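PDB 6OBV: fluvirucin B1 DH domain from module 1, which probably dehydrates the carrier-protein-bound beta-hydroxyacyl intermediate made by module 1 of the fluvirucin B1 polyketide synthase, leaving an alkene in the growing chain. Local coordinates for residues V35-L40 with E84-R88; V93-E99 with D127-E131; V175-Y179 with F193-A199. All blocks are in the same frame, centred on the assembly; numbering follows the deposited sequence.

In the fold
The chain has the double-hotdog fold of polyketide synthase dehydratases. Contacts 1 and 2 lie in its first half and touch each other: Val87 CG1 of helix 79-92 lies 4.0 Å from Pro96 O, just before strand 97-103, and the contact centres are 15 Å apart. Contact 3 belongs to the second half, across the centre of the chain, with its centre about 27 Å from that of contact 1 and 34 Å from that of contact 2. In contact 3, Phe193 packs on His69 and Asp231, which fall where this family carries its His-Asp pair; contact 3 therefore probably flanks the active site, whereas contact 2 lies at the surface.

Contact 1. Residues V35-L40 with E84-R88; sequences VDHPML and ELAVR
Arg88 lays the aliphatic part of its side chain along His37, with CG 3.4 Å from His37 CD2, as the two side chains run past each other in opposite directions. A bend at chi2 (47°) carries the Arg88 chain past the imidazole, and the guanidinium ends up almost perpendicular to that ring, the planes 86° apart. One face of the guanidinium is covered near its rim by Val35, whose CG1 lies 3.2 Å from Arg88 NH2. The polar partner of the group lies outside the loop: Arg88 NH1 makes a salt bridge with Glu92, one helical turn on.

The imidazole of His37 is held at both nitrogens. His37 NE2 donates to Glu84 OE2 at 2.6 Å with an N-H...O angle of 161°; the oxygen lies near the ring plane and is approached on its anti side, with ring and carboxylate nearly coplanar. His37 ND1 accepts the backbone N-H of Met39 at 3.1 Å. Two bonds at different points of the ring fix its rotation, and Pro38 CD lies 3.3 Å above one face of the His37 ring, toward its rim. The buried Glu84 carboxylate also accepts the backbone N-H of Gly224 at OE2 and of Ile225 at OE1, which would offset the cost of burying its charge.

Beside this polar pair, Leu85 CD2 fits between Met39 CE, 3.6 Å away, and Leu40 CG, 3.7 Å away. Met39 crosses Leu85 at about a right angle, its methyl also resting against the CG methylene of Glu84.

The loop joining strands 33-34 and 40-45 is thus fastened to helix 79-92, the hotdog helix of this half. Leu54 of strand 52-58 touches Val35 and Leu40, Leu85 rests on Leu117 and Val119 of strand 115-121, and the far side of the helix, at Ala86 and Val87, packs on strand 97-103.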
loop_
_atom_site.group_PDB
_atom_site.type_symbol
_atom_site.label_atom_id
_atom_site.label_comp_id
_atom_site.label_asym_id
_atom_site.label_seq_id
_atom_site.Cartn_x
_atom_site.Cartn_y
_atom_site.Cartn_z
ATOM N N VAL A 35 -8.105 7.819 0.418
ATOM C CA VAL A 35 -7.631 9.134 0.838
ATOM C C VAL A 35 -8.157 10.141 -0.170
ATOM O O VAL A 35 -7.932 9.985 -1.378
ATOM C CB VAL A 35 -6.092 9.214 0.909
ATOM C CG1 VAL A 35 -5.645 10.617 1.330
ATOM C CG2 VAL A 35 -5.512 8.156 1.845
ATOM N N ASP A 36 -8.849 11.171 0.322
ATOM C CA ASP A 36 -9.401 12.224 -0.535
ATOM C C ASP A 36 -8.409 13.380 -0.603
ATOM O O ASP A 36 -8.429 14.301 0.212
ATOM C CB ASP A 36 -10.760 12.692 -0.033
ATOM C CG ASP A 36 -11.373 13.757 -0.936
ATOM O OD1 ASP A 36 -11.158 13.683 -2.168
ATOM O OD2 ASP A 36 -12.085 14.654 -0.424
ATOM N N HIS A 37 -7.544 13.336 -1.609
ATOM C CA HIS A 37 -6.488 14.309 -1.800
ATOM C C HIS A 37 -6.131 14.282 -3.276
ATOM O O HIS A 37 -6.238 13.225 -3.902
ATOM C CB HIS A 37 -5.272 13.964 -0.930
ATOM C CG HIS A 37 -4.216 15.024 -0.926
ATOM N ND1 HIS A 37 -3.219 15.080 -1.873
ATOM C CD2 HIS A 37 -4.007 16.071 -0.095
ATOM C CE1 HIS A 37 -2.441 16.119 -1.629
ATOM N NE2 HIS A 37 -2.892 16.732 -0.550
ATOM N N PRO A 38 -5.737 15.418 -3.875
ATOM C CA PRO A 38 -5.453 15.417 -5.326
ATOM C C PRO A 38 -4.241 14.595 -5.738
ATOM O O PRO A 38 -4.156 14.191 -6.903
ATOM C CB PRO A 38 -5.244 16.909 -5.645
ATOM C CG PRO A 38 -6.013 17.643 -4.584
ATOM C CD PRO A 38 -5.835 16.791 -3.337
ATOM N N MET A 39 -3.290 14.335 -4.843
ATOM C CA MET A 39 -2.088 13.618 -5.232
ATOM C C MET A 39 -1.974 12.248 -4.597
ATOM O O MET A 39 -1.195 11.427 -5.092
ATOM C CB MET A 39 -0.828 14.429 -4.873
ATOM C CG MET A 39 -0.828 15.839 -5.427
ATOM S SD MET A 39 0.789 16.643 -5.319
ATOM C CE MET A 39 0.921 16.962 -3.584
ATOM N N LEU A 40 -2.717 11.990 -3.519
ATOM C CA LEU A 40 -2.718 10.699 -2.836
ATOM C C LEU A 40 -4.129 10.142 -2.801
ATOM O O LEU A 40 -5.070 10.865 -2.461
ATOM C CB LEU A 40 -2.209 10.822 -1.408
ATOM C CG LEU A 40 -0.817 11.394 -1.281
ATOM C CD1 LEU A 40 -0.679 11.843 0.134
ATOM C CD2 LEU A 40 0.233 10.333 -1.669
ATOM N N GLU A 84 3.446 19.392 1.257
ATOM C CA GLU A 84 2.030 19.039 1.207
ATOM C C GLU A 84 1.825 17.531 1.351
ATOM O O GLU A 84 0.904 17.083 2.050
ATOM C CB GLU A 84 1.384 19.532 -0.090
ATOM C CG GLU A 84 -0.009 18.904 -0.361
ATOM C CD GLU A 84 -1.119 19.479 0.541
ATOM O OE1 GLU A 84 -0.803 20.362 1.381
ATOM O OE2 GLU A 84 -2.302 19.058 0.401
ATOM N N LEU A 85 2.686 16.737 0.718
ATOM C CA LEU A 85 2.554 15.286 0.799
ATOM C C LEU A 85 2.805 14.791 2.214
ATOM O O LEU A 85 2.045 13.969 2.747
ATOM C CB LEU A 85 3.528 14.627 -0.175
ATOM C CG LEU A 85 3.068 14.716 -1.625
ATOM C CD1 LEU A 85 4.120 14.228 -2.612
ATOM C CD2 LEU A 85 1.748 13.939 -1.808
ATOM N N ALA A 86 3.878 15.282 2.834
ATOM C CA ALA A 86 4.230 14.863 4.180
ATOM C C ALA A 86 3.152 15.272 5.185
ATOM O O ALA A 86 2.807 14.503 6.087
ATOM C CB ALA A 86 5.593 15.457 4.560
ATOM N N VAL A 87 2.599 16.476 5.046
ATOM C CA VAL A 87 1.589 16.913 6.006
ATOM C C VAL A 87 0.308 16.096 5.853
ATOM O O VAL A 87 -0.300 15.683 6.850
ATOM C CB VAL A 87 1.342 18.423 5.858
ATOM C CG1 VAL A 87 0.022 18.790 6.535
ATOM C CG2 VAL A 87 2.501 19.199 6.493
ATOM N N ARG A 88 -0.112 15.829 4.613
ATOM C CA ARG A 88 -1.308 15.018 4.410
ATOM C C ARG A 88 -1.152 13.631 5.026
ATOM O O ARG A 88 -2.101 13.091 5.609
ATOM C CB ARG A 88 -1.625 14.911 2.921
ATOM C CG ARG A 88 -2.978 14.263 2.616
ATOM C CD ARG A 88 -4.055 14.854 3.489
ATOM N NE ARG A 88 -5.362 14.230 3.253
ATOM C CZ ARG A 88 -5.763 13.083 3.795
ATOM N NH1 ARG A 88 -4.967 12.414 4.618
ATOM N NH2 ARG A 88 -6.968 12.602 3.520
#

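Contact 2. Residues V93-E99 with D127-E131; sequences VGCPVLE and DGRRE
Arg130 and Val93 meet as flat group and branched side chain: Val93 CB sits over one face of the guanidinium, toward its rim, 3.6 Å from Arg130 NE. Cys95 takes a different side of the same group, its SG lying at the guanidinium edge, near the plane and 3.6 Å from Arg130 NE. The Arg130 chain is extended from CG to NE, which brings NE up to both neighbours. NE is buried here without a polar partner, whereas NH1 is hydrogen-bonded to the carbonyl of Thr122.

Glu99 and Arg129 meet in plane instead. Their side chains cross at about a right angle, yet carboxylate and guanidinium are only 16° from coplanar. The grip is side-on: Arg129 NE donates to Glu99 OE1 at 3.2 Å and to Glu99 OE2 at 3.0 Å. Arg129 NH2 reaches Glu99 OE2 at 2.6 Å. A bend at chi3 (71°) turns Arg129 so that NH1 can also pair with Asp127 OD2, from above that carboxylate's plane. Asp127 OD1 accepts Arg129 N in an Asx turn, but Asp127 is poorly ordered, so this arm is less certain.

Gly94, with positive phi, is the C-prime residue of the Schellman motif that ends helix 79-92. Strand 144-152 runs between strands 97-103 and 130-137, and Glu99 and Arg129 reach across it, both touching Thr150; Val93 and Arg130 share Val121 of strand 115-121.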
loop_
_atom_site.group_PDB
_atom_site.type_symbol
_atom_site.label_atom_id
_atom_site.label_comp_id
_atom_site.label_asym_id
_atom_site.label_seq_id
_atom_site.Cartn_x
_atom_site.Cartn_y
_atom_site.Cartn_z
ATOM N N VAL A 93 -2.440 9.856 10.215
ATOM C CA VAL A 93 -2.031 9.142 11.420
ATOM C C VAL A 93 -2.161 10.017 12.669
ATOM O O VAL A 93 -1.569 9.704 13.695
ATOM C CB VAL A 93 -0.603 8.580 11.288
ATOM C CG1 VAL A 93 -0.577 7.377 10.350
ATOM C CG2 VAL A 93 0.348 9.637 10.813
ATOM N N GLY A 94 -2.929 11.104 12.602
ATOM C CA GLY A 94 -3.053 12.003 13.737
ATOM C C GLY A 94 -1.750 12.610 14.206
ATOM O O GLY A 94 -1.571 12.819 15.407
ATOM N N CYS A 95 -0.822 12.869 13.287
ATOM C CA CYS A 95 0.457 13.526 13.563
ATOM C C CYS A 95 0.636 14.688 12.600
ATOM O O CYS A 95 1.468 14.628 11.690
ATOM C CB CYS A 95 1.620 12.546 13.415
ATOM S SG CYS A 95 2.029 11.681 14.878
ATOM N N PRO A 96 -0.128 15.768 12.773
ATOM C CA PRO A 96 -0.255 16.748 11.682
ATOM C C PRO A 96 0.944 17.663 11.493
ATOM O O PRO A 96 1.076 18.226 10.399
ATOM C CB PRO A 96 -1.502 17.556 12.082
ATOM C CG PRO A 96 -1.531 17.457 13.587
ATOM C CD PRO A 96 -1.023 16.069 13.907
ATOM N N VAL A 97 1.815 17.807 12.501
ATOM C CA VAL A 97 2.867 18.820 12.507
ATOM C C VAL A 97 4.137 18.267 11.871
ATOM O O VAL A 97 4.663 17.232 12.299
ATOM C CB VAL A 97 3.135 19.309 13.938
ATOM C CG1 VAL A 97 4.325 20.285 13.971
ATOM C CG2 VAL A 97 1.868 19.968 14.496
ATOM N N LEU A 98 4.646 18.976 10.864
ATOM C CA LEU A 98 5.894 18.613 10.190
ATOM C C LEU A 98 7.063 19.214 10.956
ATOM O O LEU A 98 7.481 20.347 10.711
ATOM C CB LEU A 98 5.877 19.104 8.752
ATOM C CG LEU A 98 7.044 18.624 7.902
ATOM C CD1 LEU A 98 7.196 17.126 8.059
ATOM C CD2 LEU A 98 6.775 19.005 6.444
ATOM N N GLU A 99 7.595 18.448 11.912
ATOM C CA GLU A 99 8.670 18.960 12.755
ATOM C C GLU A 99 9.915 19.282 11.930
ATOM O O GLU A 99 10.580 20.293 12.155
ATOM C CB GLU A 99 8.979 17.935 13.845
ATOM C CG GLU A 99 10.231 18.173 14.662
ATOM C CD GLU A 99 10.420 17.088 15.714
ATOM O OE1 GLU A 99 9.688 17.104 16.723
ATOM O OE2 GLU A 99 11.282 16.205 15.529
ATOM N N ASP A 127 8.036 8.909 22.109
ATOM C CA ASP A 127 7.910 10.359 22.035
ATOM C C ASP A 127 6.634 10.818 21.337
ATOM O O ASP A 127 6.317 12.010 21.388
ATOM C CB ASP A 127 9.130 10.964 21.314
ATOM C CG ASP A 127 9.536 10.174 20.062
ATOM O OD1 ASP A 127 8.647 9.625 19.377
ATOM O OD2 ASP A 127 10.743 10.109 19.739
ATOM N N GLY A 128 5.886 9.919 20.698
ATOM C CA GLY A 128 4.790 10.364 19.857
ATOM C C GLY A 128 5.217 10.959 18.531
ATOM O O GLY A 128 4.394 11.585 17.850
ATOM N N ARG A 129 6.479 10.780 18.148
ATOM C CA ARG A 129 7.034 11.291 16.907
ATOM C C ARG A 129 7.125 10.162 15.887
ATOM O O ARG A 129 7.406 9.013 16.239
ATOM C CB ARG A 129 8.411 11.929 17.157
ATOM C CG ARG A 129 8.323 13.252 17.956
ATOM C CD ARG A 129 9.647 13.713 18.585
ATOM N NE ARG A 129 10.571 14.175 17.560
ATOM C CZ ARG A 129 11.604 13.452 17.136
ATOM N NH1 ARG A 129 11.826 12.255 17.673
ATOM N NH2 ARG A 129 12.410 13.909 16.185
ATOM N N ARG A 130 6.844 10.496 14.630
ATOM C CA ARG A 130 6.839 9.547 13.520
ATOM C C ARG A 130 7.822 10.000 12.451
ATOM O O ARG A 130 7.958 11.204 12.189
ATOM C CB ARG A 130 5.448 9.421 12.894
ATOM C CG ARG A 130 4.380 8.874 13.813
ATOM C CD ARG A 130 3.082 8.717 13.048
ATOM N NE ARG A 130 1.946 8.264 13.860
ATOM C CZ ARG A 130 1.510 7.010 13.888
ATOM N NH1 ARG A 130 2.132 6.062 13.186
ATOM N NH2 ARG A 130 0.461 6.700 14.629
ATOM N N GLU A 131 8.512 9.034 11.843
ATOM C CA GLU A 131 9.383 9.317 10.715
ATOM C C GLU A 131 8.558 9.246 9.439
ATOM O O GLU A 131 7.651 8.417 9.316
ATOM C CB GLU A 131 10.551 8.333 10.643
ATOM C CG GLU A 131 11.670 8.617 11.601
ATOM C CD GLU A 131 11.306 8.234 13.034
ATOM O OE1 GLU A 131 11.040 7.033 13.295
ATOM O OE2 GLU A 131 11.275 9.144 13.901
#

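Contact 3. Residues V175-Y179 with F193-A199; sequences VSGHY and FQGLKRA
Leu196 turns its CD2 methyl onto His178, 3.7 Å from His178 CD2, the two side chains crossing at about a right angle. Next to it, Val175 CG1 lies 4.0 Å from Ala199 CB, and Leu239 of helix 238-241 touches both His178 and Ala199. The other Val175 methyl, CG2, rests 3.5 Å from the carbonyl oxygen of Lys197.

That neighbouring backbone is irregular: Lys197 and Arg198 both face Glu209 of strand 205-211 in a classic beta bulge. On the opposing segment, a type I turn from Val175 to His178 leads into helix 178-185. Phe193, at the end of the dehydratase GYxYGPxF motif, precedes strand 196-202.

Farther out, the Tyr179 ring lies over the chain at Gln194, whose CA makes a CH-pi contact 3.8 Å from the ring centroid and 29° off the normal; Gln194 CB lies over the centre of the same face, and Gln194 CG is 3.9 Å from Tyr179 CD1. With Tyr179 CG anti to the carbonyl carbon (chi1 -80°), the ring is aimed so that Tyr179 OH accepts the N-H of Leu196 at 2.9 Å, while a second hydrogen bond joins OH to His235 ND1. At the rim, Gln194 NE2 is hydrogen-bonded to Tyr189 O, and Lys197 NZ folds back to Gln194 O at 3.1 Å.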
loop_
_atom_site.group_PDB
_atom_site.type_symbol
_atom_site.label_atom_id
_atom_site.label_comp_id
_atom_site.label_asym_id
_atom_site.label_seq_id
_atom_site.Cartn_x
_atom_site.Cartn_y
_atom_site.Cartn_z
ATOM N N VAL A 175 6.500 45.325 -7.872
ATOM C CA VAL A 175 6.878 43.979 -8.282
ATOM C C VAL A 175 6.466 43.698 -9.729
ATOM O O VAL A 175 6.356 42.552 -10.120
ATOM C CB VAL A 175 6.319 42.908 -7.321
ATOM C CG1 VAL A 175 6.835 43.120 -5.907
ATOM C CG2 VAL A 175 4.801 42.895 -7.326
ATOM N N SER A 176 6.263 44.730 -10.551
ATOM C CA SER A 176 5.766 44.471 -11.901
ATOM C C SER A 176 6.796 43.734 -12.761
ATOM O O SER A 176 6.418 42.868 -13.556
ATOM C CB SER A 176 5.317 45.778 -12.562
ATOM O OG SER A 176 6.366 46.717 -12.674
ATOM N N GLY A 177 8.081 44.045 -12.622
ATOM C CA GLY A 177 9.138 43.304 -13.285
ATOM C C GLY A 177 9.718 42.133 -12.507
ATOM O O GLY A 177 10.701 41.532 -12.955
ATOM N N HIS A 178 9.120 41.768 -11.368
ATOM C CA HIS A 178 9.737 40.796 -10.468
ATOM C C HIS A 178 9.926 39.434 -11.134
ATOM O O HIS A 178 11.019 38.854 -11.090
ATOM C CB HIS A 178 8.889 40.659 -9.203
ATOM C CG HIS A 178 9.542 39.845 -8.135
ATOM N ND1 HIS A 178 10.582 40.325 -7.371
ATOM C CD2 HIS A 178 9.325 38.574 -7.723
ATOM C CE1 HIS A 178 10.967 39.385 -6.523
ATOM N NE2 HIS A 178 10.227 38.312 -6.723
ATOM N N TYR A 179 8.867 38.880 -11.731
ATOM C CA TYR A 179 9.019 37.552 -12.319
ATOM C C TYR A 179 9.922 37.568 -13.545
ATOM O O TYR A 179 10.600 36.573 -13.816
ATOM C CB TYR A 179 7.662 36.951 -12.653
ATOM C CG TYR A 179 7.012 36.388 -11.421
ATOM C CD1 TYR A 179 7.487 35.214 -10.831
ATOM C CD2 TYR A 179 5.944 37.051 -10.813
ATOM C CE1 TYR A 179 6.899 34.701 -9.677
ATOM C CE2 TYR A 179 5.350 36.552 -9.661
ATOM C CZ TYR A 179 5.830 35.382 -9.105
ATOM O OH TYR A 179 5.231 34.902 -7.983
ATOM N N PHE A 193 2.687 29.396 -11.101
ATOM C CA PHE A 193 3.579 29.696 -9.992
ATOM C C PHE A 193 3.912 31.171 -9.877
ATOM O O PHE A 193 4.760 31.531 -9.061
ATOM C CB PHE A 193 4.862 28.874 -10.123
ATOM C CG PHE A 193 4.714 27.501 -9.564
ATOM C CD1 PHE A 193 5.165 27.206 -8.290
ATOM C CD2 PHE A 193 4.036 26.522 -10.280
ATOM C CE1 PHE A 193 4.976 25.947 -7.754
ATOM C CE2 PHE A 193 3.857 25.240 -9.754
ATOM C CZ PHE A 193 4.320 24.961 -8.487
ATOM N N GLN A 194 3.268 32.024 -10.663
ATOM C CA GLN A 194 3.493 33.473 -10.579
ATOM C C GLN A 194 2.478 34.150 -9.668
ATOM O O GLN A 194 1.904 35.172 -10.017
ATOM C CB GLN A 194 3.457 34.082 -11.974
ATOM C CG GLN A 194 4.617 33.636 -12.872
ATOM C CD GLN A 194 4.431 34.052 -14.317
ATOM O OE1 GLN A 194 3.546 34.845 -14.639
ATOM N NE2 GLN A 194 5.258 33.504 -15.200
ATOM N N GLY A 195 2.291 33.610 -8.458
ATOM C CA GLY A 195 1.241 34.073 -7.570
ATOM C C GLY A 195 1.523 35.327 -6.767
ATOM O O GLY A 195 0.604 35.827 -6.120
ATOM N N LEU A 196 2.747 35.844 -6.756
ATOM C CA LEU A 196 3.037 37.039 -5.968
ATOM C C LEU A 196 2.417 38.255 -6.639
ATOM O O LEU A 196 2.739 38.566 -7.793
ATOM C CB LEU A 196 4.542 37.224 -5.818
ATOM C CG LEU A 196 4.995 38.539 -5.181
ATOM C CD1 LEU A 196 4.486 38.637 -3.755
ATOM C CD2 LEU A 196 6.524 38.697 -5.238
ATOM N N LYS A 197 1.521 38.941 -5.932
ATOM C CA LYS A 197 0.803 40.073 -6.507
ATOM C C LYS A 197 1.227 41.416 -5.933
ATOM O O LYS A 197 1.424 42.376 -6.692
ATOM C CB LYS A 197 -0.712 39.891 -6.318
ATOM C CG LYS A 197 -1.288 38.597 -6.907
ATOM C CD LYS A 197 -1.019 38.483 -8.409
ATOM C CE LYS A 197 -1.333 37.088 -8.940
ATOM N NZ LYS A 197 -0.682 36.819 -10.256
ATOM N N ARG A 198 1.364 41.509 -4.609
ATOM C CA ARG A 198 1.721 42.742 -3.924
ATOM C C ARG A 198 2.695 42.415 -2.804
ATOM O O ARG A 198 2.636 41.332 -2.209
ATOM C CB ARG A 198 0.493 43.460 -3.347
ATOM C CG ARG A 198 -0.320 44.222 -4.366
ATOM C CD ARG A 198 -1.770 44.324 -3.923
ATOM N NE ARG A 198 -2.273 43.006 -3.544
ATOM C CZ ARG A 198 -2.996 42.208 -4.332
ATOM N NH1 ARG A 198 -3.328 42.598 -5.568
ATOM N NH2 ARG A 198 -3.384 41.017 -3.876
ATOM N N ALA A 199 3.578 43.369 -2.504
ATOM C CA ALA A 199 4.587 43.167 -1.477
ATOM C C ALA A 199 4.982 44.496 -0.846
ATOM O O ALA A 199 5.013 45.534 -1.510
ATOM C CB ALA A 199 5.825 42.475 -2.045
#